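Local coordinates for protein chitinase (Paenibacillus sp. FPU-7, PDB 5GZT) that probably hydrolyses internal beta-1,4 linkages between N-acetylglucosamine units of chitin and chitodextrins, as a chitinase with two family 18 glycoside hydrolase modules, at residues 563-568 against 627-633; 652-658 against 674-680; 660-666 against 757-762; 681-687 against 707-713. One frame throughout, in Å; residues are numbered along the deposited sequence.

Contact 1. Residues 563-568 against 627-633. With FMT (formic acid), chain M.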
# COMPACT_ATOMS: atom_id res chain seq x y z
N VAL B 563 -16.11 11.97 -6.86
CA VAL B 563 -14.80 11.37 -6.92
C VAL B 563 -13.75 12.48 -7.16
O VAL B 563 -14.07 13.59 -7.68
CB VAL B 563 -14.72 10.25 -7.97
CG1 VAL B 563 -15.87 9.21 -7.76
CG2 VAL B 563 -14.78 10.82 -9.40
N TYR B 564 -12.55 12.28 -6.64
CA TYR B 564 -11.51 13.34 -6.70
C TYR B 564 -11.26 13.87 -8.14
O TYR B 564 -11.04 15.03 -8.31
CB TYR B 564 -10.21 12.79 -6.16
CG TYR B 564 -9.09 13.79 -5.98
CD1 TYR B 564 -9.19 14.84 -5.04
CD2 TYR B 564 -7.96 13.75 -6.79
CE1 TYR B 564 -8.16 15.77 -4.90
CE2 TYR B 564 -6.91 14.64 -6.62
CZ TYR B 564 -6.98 15.65 -5.67
OH TYR B 564 -5.95 16.55 -5.48
N SER B 565 -11.17 13.00 -9.14
CA SER B 565 -10.94 13.46 -10.52
C SER B 565 -11.97 14.48 -10.97
O SER B 565 -11.62 15.45 -11.63
CB SER B 565 -10.94 12.29 -11.49
OG SER B 565 -12.13 11.52 -11.38
N GLU B 566 -13.22 14.30 -10.58
CA GLU B 566 -14.26 15.23 -10.93
C GLU B 566 -14.09 16.54 -10.16
O GLU B 566 -14.33 17.62 -10.69
CB GLU B 566 -15.63 14.61 -10.66
CG GLU B 566 -16.82 15.53 -10.73
CD GLU B 566 -17.08 16.09 -12.13
OE1 GLU B 566 -16.74 15.47 -13.18
OE2 GLU B 566 -17.61 17.24 -12.22
N LEU B 567 -13.65 16.45 -8.90
CA LEU B 567 -13.36 17.65 -8.14
C LEU B 567 -12.24 18.46 -8.79
O LEU B 567 -12.33 19.65 -8.91
CB LEU B 567 -13.01 17.36 -6.65
CG LEU B 567 -14.09 16.70 -5.76
CD1 LEU B 567 -13.46 16.38 -4.39
CD2 LEU B 567 -15.31 17.57 -5.62
N VAL B 568 -11.20 17.81 -9.19
CA VAL B 568 -10.10 18.47 -9.88
C VAL B 568 -10.65 19.15 -11.15
O VAL B 568 -10.42 20.33 -11.38
CB VAL B 568 -8.99 17.48 -10.19
CG1 VAL B 568 -7.97 18.08 -11.14
CG2 VAL B 568 -8.29 17.00 -8.89
N GLN B 627 -10.11 6.83 -8.88
CA GLN B 627 -10.72 8.14 -8.63
C GLN B 627 -9.74 9.28 -8.59
O GLN B 627 -10.15 10.43 -8.47
CB GLN B 627 -11.44 8.05 -7.27
CG GLN B 627 -12.58 7.07 -7.22
CD GLN B 627 -13.08 6.80 -5.79
OE1 GLN B 627 -12.35 6.89 -4.76
NE2 GLN B 627 -14.31 6.45 -5.71
N ASP B 628 -8.46 8.97 -8.74
CA ASP B 628 -7.39 9.97 -8.65
C ASP B 628 -7.38 10.91 -9.90
O ASP B 628 -8.08 10.71 -10.86
CB ASP B 628 -6.10 9.22 -8.54
CG ASP B 628 -5.00 9.96 -7.90
OD1 ASP B 628 -5.05 11.21 -7.69
OD2 ASP B 628 -4.03 9.22 -7.62
N SER B 629 -6.59 11.96 -9.82
CA SER B 629 -6.35 12.91 -10.93
C SER B 629 -5.65 12.21 -12.08
O SER B 629 -5.19 11.02 -11.97
CB SER B 629 -5.55 14.09 -10.51
OG SER B 629 -4.18 13.83 -10.36
N ASP B 630 -5.61 12.94 -13.20
CA ASP B 630 -5.00 12.41 -14.45
C ASP B 630 -3.59 11.99 -14.22
O ASP B 630 -3.22 10.91 -14.60
CB ASP B 630 -5.05 13.48 -15.58
CG ASP B 630 -6.42 13.61 -16.21
OD1 ASP B 630 -7.31 12.72 -15.99
OD2 ASP B 630 -6.60 14.67 -16.87
N SER B 631 -2.84 12.81 -13.51
CA SER B 631 -1.44 12.53 -13.20
C SER B 631 -1.25 11.55 -12.04
O SER B 631 -0.12 11.32 -11.67
CB SER B 631 -0.71 13.86 -12.86
OG SER B 631 -1.07 14.31 -11.54
N HIS B 632 -2.33 11.01 -11.47
CA HIS B 632 -2.30 10.23 -10.24
C HIS B 632 -1.72 10.99 -9.10
O HIS B 632 -0.82 10.45 -8.43
CB HIS B 632 -1.41 8.95 -10.51
CG HIS B 632 -1.87 8.15 -11.68
ND1 HIS B 632 -3.05 7.42 -11.65
CD2 HIS B 632 -1.37 8.01 -12.94
CE1 HIS B 632 -3.23 6.83 -12.81
NE2 HIS B 632 -2.21 7.15 -13.60
N GLU B 633 -2.10 12.26 -8.88
CA GLU B 633 -1.34 13.01 -7.90
C GLU B 633 -1.45 12.48 -6.46
O GLU B 633 -0.53 12.72 -5.68
CB GLU B 633 -1.61 14.54 -7.93
CG GLU B 633 -2.92 15.01 -7.41
CD GLU B 633 -3.15 16.49 -7.63
OE1 GLU B 633 -2.19 17.16 -7.98
OE2 GLU B 633 -4.28 16.95 -7.42
C FMT M . -6.41 16.63 -14.02
O1 FMT M . -6.87 15.64 -13.48
O2 FMT M . -5.13 16.84 -13.85

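Contact 2. Residues 652-658 against 674-680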
# COMPACT_ATOMS: atom_id res chain seq x y z
N VAL B 652 9.42 21.96 -2.54
CA VAL B 652 8.29 22.33 -3.36
C VAL B 652 8.79 22.17 -4.83
O VAL B 652 9.95 22.47 -5.11
CB VAL B 652 7.87 23.75 -3.07
CG1 VAL B 652 6.75 24.22 -4.02
CG2 VAL B 652 7.35 23.95 -1.62
N GLY B 653 7.93 21.66 -5.69
CA GLY B 653 8.15 21.41 -7.12
C GLY B 653 7.07 22.22 -7.89
O GLY B 653 5.88 22.37 -7.44
N THR B 654 7.49 22.80 -9.02
CA THR B 654 6.59 23.42 -9.97
C THR B 654 6.58 22.90 -11.39
O THR B 654 7.50 22.19 -11.79
CB THR B 654 6.93 24.91 -10.04
OG1 THR B 654 8.25 25.10 -10.59
CG2 THR B 654 6.82 25.55 -8.72
N SER B 655 5.48 23.21 -12.12
CA SER B 655 5.35 23.00 -13.54
C SER B 655 4.86 24.32 -14.11
O SER B 655 4.68 25.28 -13.40
CB SER B 655 4.49 21.76 -13.92
OG SER B 655 3.15 22.02 -13.57
N VAL B 656 4.72 24.42 -15.43
CA VAL B 656 4.21 25.64 -15.98
C VAL B 656 2.91 25.35 -16.77
O VAL B 656 2.79 24.38 -17.50
CB VAL B 656 5.26 26.19 -16.98
CG1 VAL B 656 4.69 27.43 -17.69
CG2 VAL B 656 6.53 26.54 -16.25
N TYR B 657 1.94 26.24 -16.65
CA TYR B 657 0.72 26.09 -17.39
C TYR B 657 0.61 27.25 -18.40
O TYR B 657 0.17 27.06 -19.53
CB TYR B 657 -0.45 26.20 -16.40
CG TYR B 657 -1.80 26.14 -17.07
CD1 TYR B 657 -2.37 24.92 -17.40
CD2 TYR B 657 -2.49 27.26 -17.30
CE1 TYR B 657 -3.62 24.85 -18.04
CE2 TYR B 657 -3.67 27.25 -17.95
CZ TYR B 657 -4.24 26.05 -18.30
OH TYR B 657 -5.49 26.20 -18.87
N ALA B 658 1.00 28.44 -17.98
CA ALA B 658 1.08 29.63 -18.83
C ALA B 658 2.44 30.29 -18.62
O ALA B 658 2.70 30.87 -17.58
CB ALA B 658 -0.03 30.63 -18.53
N PHE B 674 1.54 34.74 -15.76
CA PHE B 674 2.25 33.44 -15.73
C PHE B 674 1.51 32.58 -14.69
O PHE B 674 1.08 33.12 -13.61
CB PHE B 674 3.67 33.62 -15.23
CG PHE B 674 4.53 34.44 -16.16
CD1 PHE B 674 4.78 34.00 -17.45
CD2 PHE B 674 5.12 35.59 -15.74
CE1 PHE B 674 5.64 34.71 -18.30
CE2 PHE B 674 5.96 36.29 -16.57
CZ PHE B 674 6.21 35.84 -17.85
N ILE B 675 1.32 31.32 -15.01
CA ILE B 675 0.69 30.39 -14.12
C ILE B 675 1.55 29.16 -13.94
O ILE B 675 1.85 28.53 -14.92
CB ILE B 675 -0.73 30.01 -14.60
CG1 ILE B 675 -1.63 31.26 -14.64
CG2 ILE B 675 -1.38 29.01 -13.60
CD1 ILE B 675 -2.96 30.96 -15.39
N LEU B 676 1.87 28.83 -12.67
CA LEU B 676 2.72 27.70 -12.36
C LEU B 676 2.06 26.79 -11.29
O LEU B 676 2.12 27.11 -10.06
CB LEU B 676 4.07 28.19 -11.82
CG LEU B 676 4.89 29.09 -12.77
CD1 LEU B 676 4.53 30.54 -12.54
CD2 LEU B 676 6.37 28.96 -12.59
N PRO B 677 1.49 25.70 -11.75
CA PRO B 677 0.99 24.64 -10.85
C PRO B 677 2.11 24.02 -10.03
O PRO B 677 3.29 23.89 -10.53
CB PRO B 677 0.35 23.62 -11.80
CG PRO B 677 0.08 24.41 -13.09
CD PRO B 677 1.31 25.28 -13.18
N LEU B 678 1.80 23.65 -8.79
CA LEU B 678 2.71 22.90 -8.01
C LEU B 678 2.56 21.44 -8.35
O LEU B 678 1.45 20.93 -8.56
CB LEU B 678 2.56 23.18 -6.54
CG LEU B 678 3.21 24.44 -5.98
CD1 LEU B 678 2.79 25.80 -6.57
CD2 LEU B 678 2.98 24.48 -4.47
N THR B 679 3.70 20.76 -8.44
CA THR B 679 3.82 19.36 -8.60
C THR B 679 4.16 18.70 -7.29
O THR B 679 3.97 17.52 -7.16
CB THR B 679 4.98 18.94 -9.52
OG1 THR B 679 6.17 19.55 -9.09
CG2 THR B 679 4.74 19.45 -10.87
N GLN B 680 4.64 19.42 -6.33
CA GLN B 680 4.97 18.84 -5.02
C GLN B 680 4.76 19.94 -4.01
O GLN B 680 5.27 21.03 -4.21
CB GLN B 680 6.37 18.24 -5.04
CG GLN B 680 6.77 17.72 -3.69
CD GLN B 680 7.93 16.73 -3.72
OE1 GLN B 680 9.10 17.13 -3.59
NE2 GLN B 680 7.60 15.44 -3.82
O HOH W 1 8.27 19.32 -10.64

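Contact 3. Residues 660-666 against 757-762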
# COMPACT_ATOMS: atom_id res chain seq x y z
N THR B 660 4.31 32.31 -21.04
CA THR B 660 4.70 33.37 -21.99
C THR B 660 3.85 34.63 -21.85
O THR B 660 2.63 34.58 -21.73
CB THR B 660 4.51 32.91 -23.42
OG1 THR B 660 5.32 31.79 -23.71
CG2 THR B 660 4.92 34.03 -24.37
N VAL B 661 4.53 35.76 -21.76
CA VAL B 661 3.96 37.06 -21.96
C VAL B 661 4.79 37.71 -23.08
O VAL B 661 6.04 37.71 -22.99
CB VAL B 661 3.98 37.91 -20.73
CG1 VAL B 661 3.45 39.30 -21.04
CG2 VAL B 661 3.14 37.27 -19.61
N THR B 662 4.12 38.15 -24.14
CA THR B 662 4.81 38.64 -25.35
C THR B 662 4.71 40.19 -25.49
O THR B 662 3.60 40.77 -25.41
CB THR B 662 4.19 38.03 -26.56
OG1 THR B 662 4.23 36.62 -26.44
CG2 THR B 662 4.98 38.45 -27.84
N MET B 663 5.86 40.82 -25.73
CA MET B 663 5.97 42.26 -25.95
C MET B 663 5.08 42.62 -27.13
O MET B 663 4.98 41.88 -28.09
CB MET B 663 7.42 42.67 -26.25
CG MET B 663 8.44 42.40 -25.11
SD MET B 663 8.20 43.56 -23.80
CE MET B 663 8.48 45.16 -24.55
N ALA B 664 4.41 43.76 -27.05
CA ALA B 664 3.60 44.25 -28.21
C ALA B 664 4.48 45.07 -29.14
O ALA B 664 4.26 45.08 -30.31
CB ALA B 664 2.52 45.17 -27.64
N THR B 665 5.47 45.80 -28.63
CA THR B 665 6.42 46.55 -29.50
C THR B 665 7.81 46.29 -28.94
O THR B 665 7.98 45.43 -28.09
CB THR B 665 6.16 48.06 -29.51
OG1 THR B 665 6.41 48.60 -28.23
CG2 THR B 665 4.68 48.41 -30.00
N TYR B 666 8.82 47.01 -29.41
CA TYR B 666 10.12 46.89 -28.79
C TYR B 666 10.08 47.29 -27.35
O TYR B 666 10.89 46.81 -26.60
CB TYR B 666 11.20 47.71 -29.56
CG TYR B 666 11.80 47.01 -30.79
CD1 TYR B 666 12.20 45.72 -30.70
CD2 TYR B 666 11.92 47.64 -32.02
CE1 TYR B 666 12.71 45.03 -31.78
CE2 TYR B 666 12.51 46.97 -33.12
CZ TYR B 666 12.87 45.65 -32.98
OH TYR B 666 13.43 44.82 -33.96
N THR B 757 8.89 33.08 -19.45
CA THR B 757 9.42 33.91 -20.51
C THR B 757 8.58 35.13 -20.85
O THR B 757 7.38 35.01 -21.11
CB THR B 757 9.60 33.05 -21.69
OG1 THR B 757 10.40 31.92 -21.32
CG2 THR B 757 10.23 33.75 -22.80
N ILE B 758 9.27 36.28 -20.91
CA ILE B 758 8.84 37.42 -21.70
C ILE B 758 9.41 37.33 -23.09
O ILE B 758 10.63 37.46 -23.23
CB ILE B 758 9.19 38.70 -21.03
CG1 ILE B 758 8.41 38.84 -19.74
CG2 ILE B 758 8.86 39.91 -21.91
CD1 ILE B 758 8.84 40.01 -18.84
N MET B 759 8.55 37.13 -24.10
CA MET B 759 8.95 36.98 -25.49
C MET B 759 9.04 38.33 -26.16
O MET B 759 8.22 39.26 -25.91
CB MET B 759 8.02 36.08 -26.26
CG MET B 759 8.07 34.64 -25.79
SD MET B 759 9.56 33.75 -26.47
CE MET B 759 9.44 34.08 -28.14
N PRO B 760 10.10 38.55 -26.94
CA PRO B 760 10.16 39.81 -27.76
C PRO B 760 9.08 39.80 -28.88
O PRO B 760 8.44 38.79 -29.14
CB PRO B 760 11.56 39.74 -28.38
CG PRO B 760 11.76 38.28 -28.60
CD PRO B 760 11.10 37.57 -27.40
N LYS B 761 8.83 40.95 -29.50
CA LYS B 761 7.62 41.23 -30.21
C LYS B 761 7.41 40.34 -31.41
O LYS B 761 6.27 40.16 -31.77
CB LYS B 761 7.57 42.68 -30.61
CG LYS B 761 8.62 43.08 -31.66
CD LYS B 761 8.29 44.45 -32.24
CE LYS B 761 9.27 44.84 -33.33
NZ LYS B 761 9.05 46.25 -33.72
N PHE B 762 8.47 39.74 -32.00
CA PHE B 762 8.24 38.87 -33.13
C PHE B 762 7.89 37.46 -32.75
O PHE B 762 7.60 36.65 -33.64
CB PHE B 762 9.43 38.89 -34.17
CG PHE B 762 9.60 40.23 -34.86
CD1 PHE B 762 8.53 40.80 -35.57
CD2 PHE B 762 10.82 40.91 -34.82
CE1 PHE B 762 8.68 42.02 -36.24
CE2 PHE B 762 10.97 42.14 -35.47
CZ PHE B 762 9.89 42.71 -36.19
O HOH W 2 4.01 41.23 -30.47
O HOH W 3 10.08 43.30 -28.18
O HOH W 4 8.56 48.39 -31.96

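Contact 4. Residues 681-687 against 707-713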
# COMPACT_ATOMS: atom_id res chain seq x y z
N GLY B 681 3.92 19.69 -2.97
CA GLY B 681 3.52 20.77 -2.06
C GLY B 681 2.18 21.32 -2.46
O GLY B 681 1.79 21.22 -3.64
N THR B 682 1.48 21.95 -1.51
CA THR B 682 0.15 22.45 -1.70
C THR B 682 0.07 23.84 -1.20
O THR B 682 0.20 24.06 -0.00
CB THR B 682 -0.85 21.53 -0.95
OG1 THR B 682 -0.54 20.12 -1.23
CG2 THR B 682 -2.23 21.85 -1.33
N LEU B 683 -0.23 24.82 -2.07
CA LEU B 683 -0.38 26.19 -1.65
C LEU B 683 -1.51 26.32 -0.60
O LEU B 683 -2.54 25.65 -0.67
CB LEU B 683 -0.71 27.15 -2.79
CG LEU B 683 0.24 27.21 -4.01
CD1 LEU B 683 -0.36 28.09 -5.07
CD2 LEU B 683 1.58 27.73 -3.51
N LYS B 684 -1.28 27.22 0.36
CA LYS B 684 -2.36 27.83 1.12
C LYS B 684 -3.43 28.31 0.13
O LYS B 684 -3.12 28.82 -0.98
CB LYS B 684 -1.86 29.01 1.92
CG LYS B 684 -0.85 28.62 3.02
CD LYS B 684 -0.31 29.85 3.77
CE LYS B 684 0.73 30.57 2.98
NZ LYS B 684 1.12 31.94 3.45
N PRO B 685 -4.67 28.23 0.53
CA PRO B 685 -5.71 28.70 -0.37
C PRO B 685 -5.49 30.14 -0.84
O PRO B 685 -5.86 30.47 -1.99
CB PRO B 685 -7.01 28.53 0.45
CG PRO B 685 -6.66 27.43 1.41
CD PRO B 685 -5.21 27.49 1.70
N VAL B 686 -4.92 30.98 0.05
CA VAL B 686 -4.53 32.34 -0.21
C VAL B 686 -3.04 32.50 0.20
O VAL B 686 -2.73 32.48 1.41
CB VAL B 686 -5.41 33.40 0.49
CG1 VAL B 686 -4.88 34.80 0.27
CG2 VAL B 686 -6.86 33.36 -0.05
N ILE B 687 -2.16 32.73 -0.80
CA ILE B 687 -0.77 33.08 -0.57
C ILE B 687 -0.60 34.53 -0.37
O ILE B 687 -1.47 35.32 -0.74
CB ILE B 687 0.16 32.57 -1.67
CG1 ILE B 687 -0.11 33.21 -3.03
CG2 ILE B 687 -0.03 31.07 -1.82
CD1 ILE B 687 1.00 32.90 -4.06
N ASN B 707 -2.82 33.23 -5.89
CA ASN B 707 -3.23 31.88 -6.30
C ASN B 707 -3.97 32.06 -7.61
O ASN B 707 -4.89 32.85 -7.67
CB ASN B 707 -4.25 31.24 -5.29
CG ASN B 707 -3.61 30.97 -3.94
OD1 ASN B 707 -3.28 29.85 -3.55
ND2 ASN B 707 -3.43 31.98 -3.26
N ALA B 708 -3.67 31.23 -8.59
CA ALA B 708 -4.36 31.33 -9.90
C ALA B 708 -5.82 30.89 -9.84
O ALA B 708 -6.10 29.83 -9.40
CB ALA B 708 -3.64 30.41 -10.87
N ALA B 709 -6.74 31.72 -10.30
CA ALA B 709 -8.13 31.33 -10.48
C ALA B 709 -8.26 30.10 -11.36
O ALA B 709 -7.49 29.91 -12.30
CB ALA B 709 -8.92 32.54 -11.11
N ASP B 710 -9.25 29.27 -11.09
CA ASP B 710 -9.53 28.07 -11.86
C ASP B 710 -8.43 27.02 -11.86
O ASP B 710 -8.39 26.18 -12.74
CB ASP B 710 -9.94 28.38 -13.29
CG ASP B 710 -11.26 29.11 -13.32
OD1 ASP B 710 -12.15 28.84 -12.48
OD2 ASP B 710 -11.44 29.96 -14.17
N HIS B 711 -7.54 27.10 -10.90
CA HIS B 711 -6.58 26.05 -10.63
C HIS B 711 -6.64 25.69 -9.14
O HIS B 711 -6.78 26.57 -8.28
CB HIS B 711 -5.18 26.52 -10.98
CG HIS B 711 -4.94 26.61 -12.43
ND1 HIS B 711 -5.19 27.74 -13.18
CD2 HIS B 711 -4.54 25.67 -13.28
CE1 HIS B 711 -4.97 27.49 -14.45
NE2 HIS B 711 -4.49 26.26 -14.53
N ARG B 712 -6.39 24.43 -8.85
CA ARG B 712 -6.42 23.98 -7.49
C ARG B 712 -5.18 24.35 -6.71
O ARG B 712 -5.24 24.47 -5.46
CB ARG B 712 -6.60 22.46 -7.41
CG ARG B 712 -5.50 21.60 -8.03
CD ARG B 712 -6.02 20.20 -8.32
NE ARG B 712 -5.01 19.27 -8.73
CZ ARG B 712 -4.44 19.30 -9.98
NH1 ARG B 712 -4.79 20.19 -10.86
NH2 ARG B 712 -3.52 18.42 -10.37
N ASN B 713 -4.05 24.48 -7.39
CA ASN B 713 -2.75 24.60 -6.66
C ASN B 713 -1.66 25.23 -7.52
O ASN B 713 -0.66 24.59 -7.82
CB ASN B 713 -2.40 23.19 -6.26
CG ASN B 713 -1.19 23.08 -5.39
OD1 ASN B 713 -0.80 24.01 -4.77
ND2 ASN B 713 -0.54 21.88 -5.39

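Contact 1. Residues 563-568 against 627-633
E633 OE2 accepts a hydrogen bond from Y564 OH, 2.6 Å away. The tyrosine reaches the anti side of this oxygen, 33° out of the carboxylate plane. The same oxygen also forms a salt bridge with R712, so two groups grip it. The positive partner probably favours the ionised carboxylate. Y564 carries CG anti to its own N (chi1 -172°), and this sends the ring across to the 627-633 loop. V568 CG2 lies over one face of the ring, toward the rim. The backbone N of S629 sits at the ring edge, 3.8 Å from Y564 CD2.

The contact joins the start of helix 564-570 to the loop that follows strand 619-623 in the first family 18 module, whose fold is a TIM barrel. V563 is the N-cap of that helix. In its first turn S565 N donates to Q627 O at 2.8 Å, and Y564 CB packs on the same carbonyl. V563 CG1 lies against the amide end of Q627, whose OE1 is bonded to E624.

S629 to H632 form a type I turn ahead of helix 633-642. S629 OG accepts from E633 N at 3.0 Å, while D628 OD1 accepts from S629 N at 2.7 Å. D630 N binds a formic acid, probably from the crystallisation liquor, and V568 CG1 touches that molecule 3.6 Å from its O1.

Contact 2. Residues 652-658 against 674-680
S655 N donates to P677 O at 2.8 Å, part of an antiparallel pairing broken by two classic beta bulges. Residues 674-678 end strand 668-678, an outermost strand of a three-stranded antiparallel sheet in the immunoglobulin-like domain, and 652-658 pairs along them. In one bulge Y657 and A658 both face I675, and I675 O accepts from both backbone nitrogens. In the other T679 and Q680 face G653.

Y657 has CG anti to its N (chi1 177°). Its CB rests on P677 CD at 3.8 Å, while the ring runs alongside I675, pointing the same way, and meets H711 edge-to-face. I675 also packs its CB against A658 CB, 4.0 Å away.

F674, L676 and L678 alternate with I675 and P677 and pack inward. The F674 ring turns an edge to A658 O. L676 reaches V736 and A754. V652 CG1 meets L678 CD2 at 3.8 Å, and the two side chains cross obliquely.

S655 CB touches T679 CG2. T679 OG1 lies between its own N and carbonyl carbon (chi1 52°). That torsion leaves CG2 beside S655 and brings OG1 close to G653 O, at an angle too poor for a hydrogen bond. A water joins this hydroxyl to T654 O, lying 2.6 Å from T679 OG1.

Contact 3. Residues 660-666 against 757-762
T660 packs its CG2 on M759 CG, with 3.5 Å between the two carbons. The methyl is anti to the backbone N, and OG1, beside that N, bonds to K1104 O instead. Next, V661 pairs with I758. V661 N donates to T757 O at 3.0 Å, and V661 O accepts from M759 N at 2.8 Å. The V661 side chain points to the opposite face of the sheet from T660, onto L669 and F674. T662 returns to the T660 face, where its OG1 lies near M759 CB.

These bonds make a parallel pair of 660-662 and 757-759, with directions 26° apart. Strand 660-662 is an outermost strand of its sheet in the immunoglobulin-like domain. Residues 757-759 belong to strand 754-759, which leads on toward the second family 18 module.

M663 N closes the pairing with a nearly straight bond to M759 O (176°). M663 CG meets I758 CG2 at 4.1 Å; beyond CG the chain bends at chi2 and chi3. One water bridges M663 O and K761 O, and another joins T665 O to K761 N.

At Y666 the extended side chain of K761 crosses one ring face. CE sits over the ring centre, and NZ makes a cation-pi contact 3.8 Å from the centroid. A third water links K761 NZ to Y666 N. F762 CE2 lies 3.9 Å from Y666 OH.

Contact 4. Residues 681-687 against 707-713
N713 holds two backbone groups of the 681-687 loop with one amide. Its ND2 donates to G681 O at 3.0 Å, nearly straight (169°) and on a lone pair of that carbonyl. Its OD1 accepts from L683 N at 2.9 Å, with the donor tilted from the carbonyl plane. Each end of the buried side-chain amide thus has a backbone partner, which fixes its rotation. CG stands anti to the backbone N (chi1 -175°), and this carries the amide across to the loop.

L683 CG also packs on the amide oxygen, 3.4 Å from N713 OD1. The L683 and N707 side chains slide past each other in opposite directions. N707 reaches in among the backbone groups of K684, P685 and I687, where its amide lies close to K684 O, P685 O and I687 N. I687 CG1 and CG2 both lie against that amide.

Further out, T682 OG1 bonds to E745 and T602, and L683 O accepts from R579. L683 is also backed by L678 and V715. The backbone of N713 pairs with L678, so the asparagine is held by the neighbouring strand. A708 to H711 make a type II turn, with H711 ND1 bonded to A709 O.

Two loops of the immunoglobulin-like domain meet here. One follows strand 668-678, and the other is the hairpin turn between the adjacent antiparallel strands 703-707 and 714-723.

From the N terminus, contact 1 comes first. It closes a loop of 58 residues within the first family 18 module, before contact 2 opens. Contacts 2 and 3 cross: 660-666 lies between the two segments of contact 2, while 757-762 comes after both. F674 packs on T757 and I758, so the two contacts also touch in space. Contact 3 closes the longest loop, 90 residues, and joins the first and last strands of its sheet along the chain. Contact 4 falls within that loop and follows contact 2, with L678 and N713 linking them. The salt bridge from E633 to R712 ties contact 1 to contact 4, and so the first family 18 module to the immunoglobulin-like domain.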